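Local coordinates for protein glycerol-3-phosphate dehydrogenase [NAD(+)] (Dunaliella salina, PDB 6IUY) that probably interconverts dihydroxyacetone phosphate and sn-glycerol 3-phosphate using NAD(H), and couples this dehydrogenase to a phosphatase domain for direct production of glycerol, at residues 28-31 with 32-36; 435-438 with 439-443; 190-193 with 194-198; 231-234 with 235-238. One frame throughout, in Å; residues are numbered along the deposited sequence.

Contact 1. Residues 28-31 with 32-36; sequences VLDL and WQQAD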
loop_
_atom_site.group_PDB
_atom_site.type_symbol
_atom_site.label_atom_id
_atom_site.label_comp_id
_atom_site.label_asym_id
_atom_site.label_seq_id
_atom_site.Cartn_x
_atom_site.Cartn_y
_atom_site.Cartn_z
ATOM N N VAL A 28 40.280 12.911 -16.342
ATOM C CA VAL A 28 40.483 13.331 -14.963
ATOM C C VAL A 28 39.403 14.331 -14.578
ATOM O O VAL A 28 38.732 14.165 -13.552
ATOM C CB VAL A 28 41.871 13.955 -14.744
ATOM C CG1 VAL A 28 41.915 14.690 -13.426
ATOM C CG2 VAL A 28 42.932 12.881 -14.768
ATOM N N LEU A 29 39.230 15.360 -15.407
ATOM C CA LEU A 29 38.187 16.358 -15.183
ATOM C C LEU A 29 36.836 15.680 -15.020
ATOM O O LEU A 29 36.022 16.082 -14.189
ATOM C CB LEU A 29 38.118 17.372 -16.327
ATOM C CG LEU A 29 37.070 18.473 -16.110
ATOM C CD1 LEU A 29 37.331 19.212 -14.801
ATOM C CD2 LEU A 29 37.000 19.455 -17.288
ATOM N N ASP A 30 36.606 14.644 -15.810
ATOM C CA ASP A 30 35.382 13.871 -15.690
ATOM C C ASP A 30 35.269 13.251 -14.288
ATOM O O ASP A 30 34.216 13.339 -13.647
ATOM C CB ASP A 30 35.333 12.784 -16.768
ATOM C CG ASP A 30 33.932 12.239 -16.991
ATOM O OD1 ASP A 30 33.795 11.001 -17.117
ATOM O OD2 ASP A 30 32.972 13.044 -17.055
ATOM N N LEU A 31 36.359 12.640 -13.815
ATOM C CA LEU A 31 36.372 11.995 -12.498
ATOM C C LEU A 31 36.118 12.987 -11.366
ATOM O O LEU A 31 35.485 12.651 -10.368
ATOM C CB LEU A 31 37.695 11.276 -12.254
ATOM C CG LEU A 31 37.842 9.888 -12.858
ATOM C CD1 LEU A 31 39.234 9.353 -12.579
ATOM C CD2 LEU A 31 36.785 8.947 -12.298
ATOM N N TRP A 32 36.614 14.209 -11.532
ATOM C CA TRP A 32 36.383 15.272 -10.573
ATOM C C TRP A 32 34.916 15.661 -10.540
ATOM O O TRP A 32 34.330 15.858 -9.474
ATOM C CB TRP A 32 37.223 16.488 -10.923
ATOM C CG TRP A 32 36.934 17.681 -10.086
ATOM C CD1 TRP A 32 36.454 18.885 -10.514
ATOM C CD2 TRP A 32 37.116 17.802 -8.672
ATOM N NE1 TRP A 32 36.339 19.756 -9.453
ATOM C CE2 TRP A 32 36.730 19.110 -8.308
ATOM C CE3 TRP A 32 37.566 16.930 -7.673
ATOM C CZ2 TRP A 32 36.774 19.568 -6.987
ATOM C CZ3 TRP A 32 37.615 17.392 -6.354
ATOM C CH2 TRP A 32 37.224 18.697 -6.029
ATOM N N GLN A 33 34.327 15.777 -11.725
ATOM C CA GLN A 33 32.950 16.218 -11.849
ATOM C C GLN A 33 31.969 15.112 -11.457
ATOM O O GLN A 33 30.882 15.380 -10.930
ATOM C CB GLN A 33 32.686 16.703 -13.282
ATOM C CG GLN A 33 33.226 18.106 -13.545
ATOM C CD GLN A 33 32.927 18.614 -14.950
ATOM O OE1 GLN A 33 32.490 17.864 -15.826
ATOM N NE2 GLN A 33 33.180 19.897 -15.170
ATOM N N GLN A 34 32.372 13.872 -11.708
ATOM C CA GLN A 34 31.527 12.715 -11.466
ATOM C C GLN A 34 31.899 12.038 -10.142
ATOM O O GLN A 34 31.595 10.869 -9.929
ATOM C CB GLN A 34 31.665 11.728 -12.624
ATOM C CG GLN A 34 30.370 11.108 -13.083
ATOM C CD GLN A 34 29.500 12.094 -13.819
ATOM O OE1 GLN A 34 30.003 13.009 -14.478
ATOM N NE2 GLN A 34 28.183 11.927 -13.706
ATOM N N ALA A 35 32.580 12.776 -9.268
ATOM C CA ALA A 35 33.132 12.202 -8.046
ATOM C C ALA A 35 32.041 11.785 -7.078
ATOM O O ALA A 35 31.030 12.469 -6.941
ATOM C CB ALA A 35 34.067 13.192 -7.365
ATOM N N ASP A 36 32.262 10.667 -6.398
ATOM C CA ASP A 36 31.338 10.193 -5.376
ATOM C C ASP A 36 31.860 10.549 -3.998
ATOM O O ASP A 36 31.089 10.730 -3.056
ATOM C CB ASP A 36 31.137 8.682 -5.491
ATOM C CG ASP A 36 30.522 8.274 -6.810
ATOM O OD1 ASP A 36 29.496 8.881 -7.203
ATOM O OD2 ASP A 36 31.077 7.352 -7.454
#

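Contact 2. Residues 435-438 with 439-443; sequences SLWQ and QLFQR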
loop_
_atom_site.group_PDB
_atom_site.type_symbol
_atom_site.label_atom_id
_atom_site.label_comp_id
_atom_site.label_asym_id
_atom_site.label_seq_id
_atom_site.Cartn_x
_atom_site.Cartn_y
_atom_site.Cartn_z
ATOM N N SER A 435 19.827 11.943 -5.836
ATOM C CA SER A 435 20.315 13.042 -5.017
ATOM C C SER A 435 20.147 14.422 -5.693
ATOM O O SER A 435 19.726 15.402 -5.061
ATOM C CB SER A 435 21.790 12.805 -4.675
ATOM O OG SER A 435 22.348 13.964 -4.074
ATOM N N LEU A 436 20.513 14.496 -6.969
ATOM C CA LEU A 436 20.355 15.708 -7.772
ATOM C C LEU A 436 18.883 16.114 -7.876
ATOM O O LEU A 436 18.500 17.226 -7.514
ATOM C CB LEU A 436 20.938 15.479 -9.173
ATOM C CG LEU A 436 21.045 16.681 -10.123
ATOM C CD1 LEU A 436 22.200 17.581 -9.708
ATOM C CD2 LEU A 436 21.196 16.226 -11.583
ATOM N N TRP A 437 18.053 15.193 -8.353
ATOM C CA TRP A 437 16.622 15.457 -8.477
ATOM C C TRP A 437 15.973 15.878 -7.159
ATOM O O TRP A 437 15.134 16.789 -7.133
ATOM C CB TRP A 437 15.917 14.235 -9.047
ATOM C CG TRP A 437 16.332 13.938 -10.444
ATOM C CD1 TRP A 437 16.773 12.748 -10.935
ATOM C CD2 TRP A 437 16.374 14.865 -11.543
ATOM N NE1 TRP A 437 17.058 12.868 -12.279
ATOM C CE2 TRP A 437 16.832 14.161 -12.664
ATOM C CE3 TRP A 437 16.048 16.214 -11.679
ATOM C CZ2 TRP A 437 16.981 14.770 -13.912
ATOM C CZ3 TRP A 437 16.177 16.806 -12.921
ATOM C CH2 TRP A 437 16.647 16.090 -14.015
ATOM N N GLN A 438 16.358 15.245 -6.055
ATOM C CA GLN A 438 15.746 15.597 -4.785
ATOM C C GLN A 438 16.089 17.014 -4.401
ATOM O O GLN A 438 15.222 17.764 -3.929
ATOM C CB GLN A 438 16.168 14.643 -3.666
ATOM C CG GLN A 438 15.528 14.996 -2.321
ATOM C CD GLN A 438 15.846 13.973 -1.228
ATOM O OE1 GLN A 438 16.837 13.245 -1.307
ATOM N NE2 GLN A 438 15.006 13.924 -0.210
ATOM N N GLN A 439 17.354 17.390 -4.589
ATOM C CA GLN A 439 17.780 18.758 -4.308
ATOM C C GLN A 439 17.034 19.729 -5.230
ATOM O O GLN A 439 16.662 20.807 -4.815
ATOM C CB GLN A 439 19.307 18.916 -4.461
ATOM C CG GLN A 439 19.812 20.364 -4.272
ATOM C CD GLN A 439 21.352 20.481 -4.252
ATOM O OE1 GLN A 439 22.071 19.478 -4.365
ATOM N NE2 GLN A 439 21.853 21.709 -4.107
ATOM N N LEU A 440 16.775 19.322 -6.468
ATOM C CA LEU A 440 16.088 20.207 -7.411
ATOM C C LEU A 440 14.599 20.426 -7.055
ATOM O O LEU A 440 14.127 21.569 -6.988
ATOM C CB LEU A 440 16.218 19.644 -8.822
ATOM C CG LEU A 440 15.966 20.576 -10.003
ATOM C CD1 LEU A 440 16.829 21.830 -9.886
ATOM C CD2 LEU A 440 16.240 19.829 -11.304
ATOM N N PHE A 441 13.880 19.335 -6.793
ATOM C CA PHE A 441 12.428 19.383 -6.600
ATOM C C PHE A 441 11.922 19.588 -5.164
ATOM O O PHE A 441 10.844 20.149 -4.962
ATOM C CB PHE A 441 11.798 18.098 -7.133
ATOM C CG PHE A 441 11.635 18.066 -8.625
ATOM C CD1 PHE A 441 10.511 18.622 -9.222
ATOM C CD2 PHE A 441 12.584 17.449 -9.430
ATOM C CE1 PHE A 441 10.341 18.575 -10.589
ATOM C CE2 PHE A 441 12.425 17.399 -10.807
ATOM C CZ PHE A 441 11.305 17.963 -11.389
ATOM N N GLN A 442 12.649 19.119 -4.158
ATOM C CA GLN A 442 12.123 19.234 -2.796
ATOM C C GLN A 442 12.062 20.675 -2.294
ATOM O O GLN A 442 13.081 21.384 -2.254
ATOM C CB GLN A 442 12.948 18.398 -1.815
ATOM C CG GLN A 442 12.418 18.425 -0.384
ATOM C CD GLN A 442 12.935 17.249 0.428
ATOM O OE1 GLN A 442 12.485 16.111 0.262
ATOM N NE2 GLN A 442 13.911 17.514 1.289
ATOM N N ARG A 443 10.863 21.086 -1.885
ATOM C CA ARG A 443 10.624 22.394 -1.284
ATOM C C ARG A 443 10.071 22.196 0.133
ATOM O O ARG A 443 9.776 21.075 0.527
ATOM C CB ARG A 443 9.649 23.208 -2.146
ATOM C CG ARG A 443 9.920 23.133 -3.654
ATOM C CD ARG A 443 11.198 23.848 -3.976
ATOM N NE ARG A 443 11.296 25.057 -3.169
ATOM C CZ ARG A 443 12.430 25.538 -2.660
ATOM N NH1 ARG A 443 13.582 24.901 -2.874
ATOM N NH2 ARG A 443 12.403 26.648 -1.931
#

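Contact 3. Residues 190-193 with 194-198; sequences ERIR and RKYPY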
loop_
_atom_site.group_PDB
_atom_site.type_symbol
_atom_site.label_atom_id
_atom_site.label_comp_id
_atom_site.label_asym_id
_atom_site.label_seq_id
_atom_site.Cartn_x
_atom_site.Cartn_y
_atom_site.Cartn_z
ATOM N N GLU A 190 40.740 2.057 0.478
ATOM C CA GLU A 190 40.207 0.714 0.241
ATOM C C GLU A 190 39.075 0.346 1.194
ATOM O O GLU A 190 38.154 -0.388 0.831
ATOM C CB GLU A 190 41.317 -0.325 0.362
ATOM C CG GLU A 190 42.046 -0.617 -0.935
ATOM C CD GLU A 190 43.317 -1.431 -0.718
ATOM O OE1 GLU A 190 43.685 -1.659 0.456
ATOM O OE2 GLU A 190 43.948 -1.837 -1.718
ATOM N N ARG A 191 39.156 0.844 2.422
ATOM C CA ARG A 191 38.144 0.561 3.428
ATOM C C ARG A 191 36.878 1.351 3.132
ATOM O O ARG A 191 35.763 0.841 3.279
ATOM C CB ARG A 191 38.669 0.893 4.815
ATOM C CG ARG A 191 39.854 0.046 5.221
ATOM C CD ARG A 191 39.676 -0.444 6.638
ATOM N NE ARG A 191 40.083 0.554 7.612
ATOM C CZ ARG A 191 39.414 0.816 8.728
ATOM N NH1 ARG A 191 38.286 0.162 8.999
ATOM N NH2 ARG A 191 39.868 1.744 9.568
ATOM N N ILE A 192 37.071 2.601 2.712
ATOM C CA ILE A 192 35.986 3.472 2.262
ATOM C C ILE A 192 35.224 2.845 1.095
ATOM O O ILE A 192 33.994 2.868 1.065
ATOM C CB ILE A 192 36.529 4.868 1.852
ATOM C CG1 ILE A 192 36.839 5.712 3.094
ATOM C CG2 ILE A 192 35.548 5.596 0.966
ATOM C CD1 ILE A 192 37.596 6.987 2.787
ATOM N N ARG A 193 35.957 2.261 0.152
ATOM C CA ARG A 193 35.356 1.685 -1.042
ATOM C C ARG A 193 34.508 0.464 -0.702
ATOM O O ARG A 193 33.519 0.182 -1.380
ATOM C CB ARG A 193 36.445 1.325 -2.048
ATOM C CG ARG A 193 35.944 1.071 -3.451
ATOM C CD ARG A 193 37.081 0.653 -4.410
ATOM N NE ARG A 193 37.929 1.783 -4.773
ATOM C CZ ARG A 193 37.552 2.738 -5.621
ATOM N NH1 ARG A 193 36.347 2.686 -6.185
ATOM N NH2 ARG A 193 38.369 3.747 -5.906
ATOM N N ARG A 194 34.888 -0.255 0.353
ATOM C CA ARG A 194 34.169 -1.472 0.750
ATOM C C ARG A 194 32.957 -1.160 1.606
ATOM O O ARG A 194 32.072 -1.988 1.784
ATOM C CB ARG A 194 35.064 -2.415 1.548
ATOM C CG ARG A 194 36.371 -2.802 0.914
ATOM C CD ARG A 194 37.232 -3.489 1.976
ATOM N NE ARG A 194 36.576 -4.674 2.529
ATOM C CZ ARG A 194 37.107 -5.891 2.488
ATOM N NH1 ARG A 194 38.304 -6.068 1.945
ATOM N NH2 ARG A 194 36.458 -6.929 2.994
ATOM N N LYS A 195 32.950 0.035 2.170
ATOM C CA LYS A 195 31.932 0.430 3.124
ATOM C C LYS A 195 30.787 1.160 2.443
ATOM O O LYS A 195 29.650 1.104 2.906
ATOM C CB LYS A 195 32.559 1.319 4.193
ATOM C CG LYS A 195 31.637 1.788 5.285
ATOM C CD LYS A 195 32.445 2.514 6.340
ATOM C CE LYS A 195 31.604 2.923 7.490
ATOM N NZ LYS A 195 32.428 3.673 8.426
ATOM N N TYR A 196 31.098 1.858 1.352
ATOM C CA TYR A 196 30.126 2.717 0.699
ATOM C C TYR A 196 29.956 2.359 -0.768
ATOM O O TYR A 196 30.828 1.734 -1.373
ATOM C CB TYR A 196 30.526 4.185 0.812
ATOM C CG TYR A 196 30.723 4.738 2.219
ATOM C CD1 TYR A 196 29.653 5.261 2.938
ATOM C CD2 TYR A 196 31.997 4.798 2.796
ATOM C CE1 TYR A 196 29.831 5.791 4.201
ATOM C CE2 TYR A 196 32.189 5.325 4.062
ATOM C CZ TYR A 196 31.105 5.828 4.761
ATOM O OH TYR A 196 31.283 6.362 6.023
ATOM N N PRO A 197 28.822 2.765 -1.348
ATOM C CA PRO A 197 28.530 2.505 -2.758
ATOM C C PRO A 197 29.252 3.485 -3.683
ATOM O O PRO A 197 28.723 3.829 -4.737
ATOM C CB PRO A 197 27.019 2.692 -2.836
ATOM C CG PRO A 197 26.709 3.682 -1.749
ATOM C CD PRO A 197 27.713 3.456 -0.659
ATOM N N TYR A 198 30.448 3.919 -3.295
ATOM C CA TYR A 198 31.183 4.934 -4.049
ATOM C C TYR A 198 32.058 4.263 -5.083
ATOM O O TYR A 198 32.682 3.250 -4.786
ATOM C CB TYR A 198 32.042 5.796 -3.121
ATOM C CG TYR A 198 31.249 6.514 -2.063
ATOM C CD1 TYR A 198 29.920 6.847 -2.285
ATOM C CD2 TYR A 198 31.822 6.854 -0.842
ATOM C CE1 TYR A 198 29.178 7.496 -1.332
ATOM C CE2 TYR A 198 31.087 7.508 0.127
ATOM C CZ TYR A 198 29.760 7.827 -0.125
ATOM O OH TYR A 198 28.993 8.482 0.818
#

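Contact 4. Residues 231-234 with 235-238; sequences MQRP and AVAS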
loop_
_atom_site.group_PDB
_atom_site.type_symbol
_atom_site.label_atom_id
_atom_site.label_comp_id
_atom_site.label_asym_id
_atom_site.label_seq_id
_atom_site.Cartn_x
_atom_site.Cartn_y
_atom_site.Cartn_z
ATOM N N MET A 231 52.807 24.116 -0.031
ATOM C CA MET A 231 54.115 23.599 -0.423
ATOM C C MET A 231 53.987 22.863 -1.758
ATOM O O MET A 231 53.091 22.037 -1.937
ATOM C CB MET A 231 54.686 22.672 0.655
ATOM N N GLN A 232 54.888 23.161 -2.689
ATOM C CA GLN A 232 54.783 22.640 -4.051
ATOM C C GLN A 232 55.196 21.178 -4.138
ATOM O O GLN A 232 54.355 20.309 -4.392
ATOM C CB GLN A 232 55.617 23.488 -5.015
ATOM C CG GLN A 232 55.227 24.971 -4.994
ATOM C CD GLN A 232 54.740 25.485 -6.344
ATOM O OE1 GLN A 232 55.025 24.890 -7.388
ATOM N NE2 GLN A 232 53.999 26.598 -6.328
ATOM N N ARG A 233 56.481 20.909 -3.921
ATOM C CA ARG A 233 57.014 19.547 -3.968
ATOM C C ARG A 233 56.972 18.986 -5.383
ATOM O O ARG A 233 56.125 18.146 -5.695
ATOM C CB ARG A 233 56.249 18.620 -3.022
ATOM C CG ARG A 233 56.184 19.094 -1.583
ATOM C CD ARG A 233 55.615 18.008 -0.686
ATOM N NE ARG A 233 55.588 18.421 0.713
ATOM C CZ ARG A 233 55.543 17.578 1.742
ATOM N NH1 ARG A 233 55.529 16.263 1.534
ATOM N NH2 ARG A 233 55.517 18.051 2.982
ATOM N N PRO A 234 57.898 19.451 -6.240
ATOM C CA PRO A 234 58.000 19.069 -7.656
ATOM C C PRO A 234 57.953 17.565 -7.922
ATOM O O PRO A 234 57.469 17.174 -8.982
ATOM C CB PRO A 234 59.361 19.643 -8.070
ATOM C CG PRO A 234 59.525 20.843 -7.207
ATOM C CD PRO A 234 58.896 20.477 -5.878
ATOM N N ALA A 235 58.445 16.740 -6.999
ATOM C CA ALA A 235 58.538 15.305 -7.264
ATOM C C ALA A 235 57.175 14.628 -7.132
ATOM O O ALA A 235 56.865 13.693 -7.876
ATOM C CB ALA A 235 59.550 14.650 -6.337
ATOM N N VAL A 236 56.359 15.104 -6.192
ATOM C CA VAL A 236 55.016 14.562 -6.024
ATOM C C VAL A 236 54.033 15.200 -7.007
ATOM O O VAL A 236 53.106 14.540 -7.483
ATOM C CB VAL A 236 54.505 14.752 -4.589
ATOM C CG1 VAL A 236 55.014 16.056 -4.008
ATOM C CG2 VAL A 236 52.987 14.685 -4.550
ATOM N N ALA A 237 54.248 16.475 -7.323
ATOM C CA ALA A 237 53.419 17.173 -8.299
ATOM C C ALA A 237 53.484 16.513 -9.678
ATOM O O ALA A 237 52.507 16.543 -10.438
ATOM C CB ALA A 237 53.837 18.619 -8.396
ATOM N N SER A 238 54.634 15.909 -9.983
ATOM C CA SER A 238 54.933 15.375 -11.314
ATOM C C SER A 238 54.092 14.165 -11.689
ATOM O O SER A 238 53.665 14.037 -12.834
ATOM C CB SER A 238 56.412 15.001 -11.414
ATOM O OG SER A 238 57.221 15.996 -10.818
#

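Contact 1. Residues 28-31 with 32-36
Trp-32 stands one helical turn beyond Leu-29, and the two side chains meet loosely: Leu-29 CD1 lies 4.4 Å from Trp-32 CD1, approaching the indole obliquely. Leu-29 turns its CG away from its own backbone N (chi1 -178°), which carries its end forward along the helix, toward the pyrrole side of Trp-32. Trp-32 N donates to Val-28 O at 2.9 Å, an ordinary bond of the helix. Next to CD1 in the same five-membered ring, NE1 bonds to Leu-250 O, and Trp-242 meets the ring edge-to-face. Leu-31 points instead at the strands of the sheet, touching Ala-223 and Ile-202, while its carbonyl oxygen rests 3.4 Å from Ala-35 CB where the helix gives out. The last clear bond of the turn, Gln-34 N to Asp-30 O at 2.7 Å, holds Gln-34 just as it leaves helical geometry. On the outer side, Asp-30 OD2 and Gln-34 OE1 run alongside at 3.9 Å, their planes 41° apart, and they are not bonded. The chemistry is therefore that of an amphipathic helix end: backbone bonds fix the turn, leucine and indole carbon face the protein, and the acid and amide ends make no bond with each other.

Contact 2. Residues 435-438 with 439-443
Trp-437, Leu-440 and Phe-441 form the apolar side of this last turn of helix 431-441. Leu-440 CD2 comes to the edge of the indole, near its plane, 3.4 Å from Trp-437 CZ3, a snug fit. Phe-441 lies alongside, its CE2 3.9 Å from Trp-437 CE3, approaching the indole obliquely. With CG opposite its carbonyl carbon (chi1 -79°), Phe-441 sets its ring edge-on to Trp-437 O, which sits in the ring plane 3.5 Å from CD2. That oxygen also accepts Phe-441 N at 2.9 Å, one of four successive i to i+4 backbone bonds that end with Gln-442 N on Gln-438 O. The polar side is a glutamine pair: Gln-438 NE2 gives a weak but straight bond to Gln-442 OE1 (3.4 Å, 169°), the amide planes almost perpendicular. Gln-442 OE1 also accepts Ile-448 N. With an alanine in place of Gln-438, the Gln-442 amide would probably lose this lateral partner and depend more on Ile-448 for its orientation. The helix joins strands 422-427 and 446-451 in a beta-alpha-beta unit, its apolar side packed on strand 374-377 and helix 266-282.

Contact 3. Residues 190-193 with 194-198
Ile-192 O takes two backbone donors at the end of helix 184-195: Tyr-196 N at 3.1 Å and Lys-195 N at 3.2 Å, both from the same face of its plane. The Lys-195 donor stands 71° out of that plane, so the oxygen is gripped unevenly as the helix unwinds. The buried packing is on this side. The edge of the Tyr-196 ring faces Ile-192 O, with CD2 3.3 Å away, and the same CD2 lies 4.1 Å from Ile-192 CG2. Ile-192 carries CG2 opposite its backbone N, which aims the methyl down the chain and also brings it to the edge of the Tyr-198 ring. Over one face of that ring, offset toward its rim, sits Tyr-196 CB.

The helix leads into strand 201-205 of the parallel sheet of the haloacid dehalogenase-like domain, and Ile-192, the buried residue of the turn, packs on the sheet, touching Cys-39, Phe-129 and Phe-154. Arg-193 reaches the loop before strand 223-227: its guanidinium forms a salt bridge with Asp-222 and bonds to Gly-220 O and Asp-219 O, and a further bond goes to Asn-199 O.

Toward solvent the backbone bonds weaken, and lattice contacts may influence the long side chains. Arg-194 N reaches Glu-190 O only weakly, at 3.3 Å, and Lys-195 N to Arg-191 O is also weak. Arg-194 CG nevertheless sits close to Glu-190 O, at 3.0 Å. Lys-195 runs extended past the Tyr-196 ring, its CG 3.8 Å above one face near the rim; its NZ is 6.9 Å from Arg-191 NH1, so any repulsion is probably modest.

Contact 4. Residues 231-234 with 235-238
Arg-233 O receives two backbone donors from the first turn of helix 234-238: Ala-237 N at 3.0 Å, nearly straight at 165°, and Val-236 N, a weaker and more bent bond at 3.1 Å. Arg-233 occupies the N-cap position, so its carbonyl takes the opening i to i+4 bond of the helix. It does so from a positive phi of 68°, unusual for a residue other than glycine. Pro-234 follows as the first helical residue, where the missing N-H costs no helix bond. The weak bond from Ser-238 N to Pro-234 O is doubtful, since that oxygen clashes with the Ser-238 hydroxyl in the model.

Val-236 puts CG1 between its backbone N and carbonyl carbon, and this brings the methyl against Arg-233: CG1 is 2.9 Å from Arg-233 O and 3.0 Å from Arg-233 CB, very close in the model, which may mean strain or an imperfectly placed side chain. Beyond CB, Arg-233 runs extended as far as NE, CD still 3.9 Å from Val-236 CG1, and carries its guanidinium away from the helix. There it makes a long, weak ion pair with the magnesium ligand Asp-206, its side chain about 5 Å from the metal. The turn thus starts at the rim of the haloacid dehalogenase-like metal site, and the short helix belongs to the connection from strand 223-227 to its sheet neighbour, the outermost strand 242-244, with Gln-232 and Ala-237 on Phe-243.

Overall arrangement
All four contacts are short local turns in series along the chain; none nests in or crosses another. Contact 1 ends helix 26-33 just before strand 37-40. Contact 3 does the same for helix 184-195 ahead of strand 201-205, the neighbour of 37-40 in the parallel sheet, and the two contacts touch, Asp-36 CB lying 3.8 Å from Tyr-198 CB. Contact 4 opens the helix between strands 223-227 and 242-244, at the magnesium site. Contact 2 comes last, ending helix 431-441 in the nucleotide-binding domain. In contact 1 the Trp-32 and Gln-33 side chains bond to the carbonyl oxygens of Leu-250 and Lys-253, just before that domain's first strand, and its nearest atoms lie about 8 Å from contact 2.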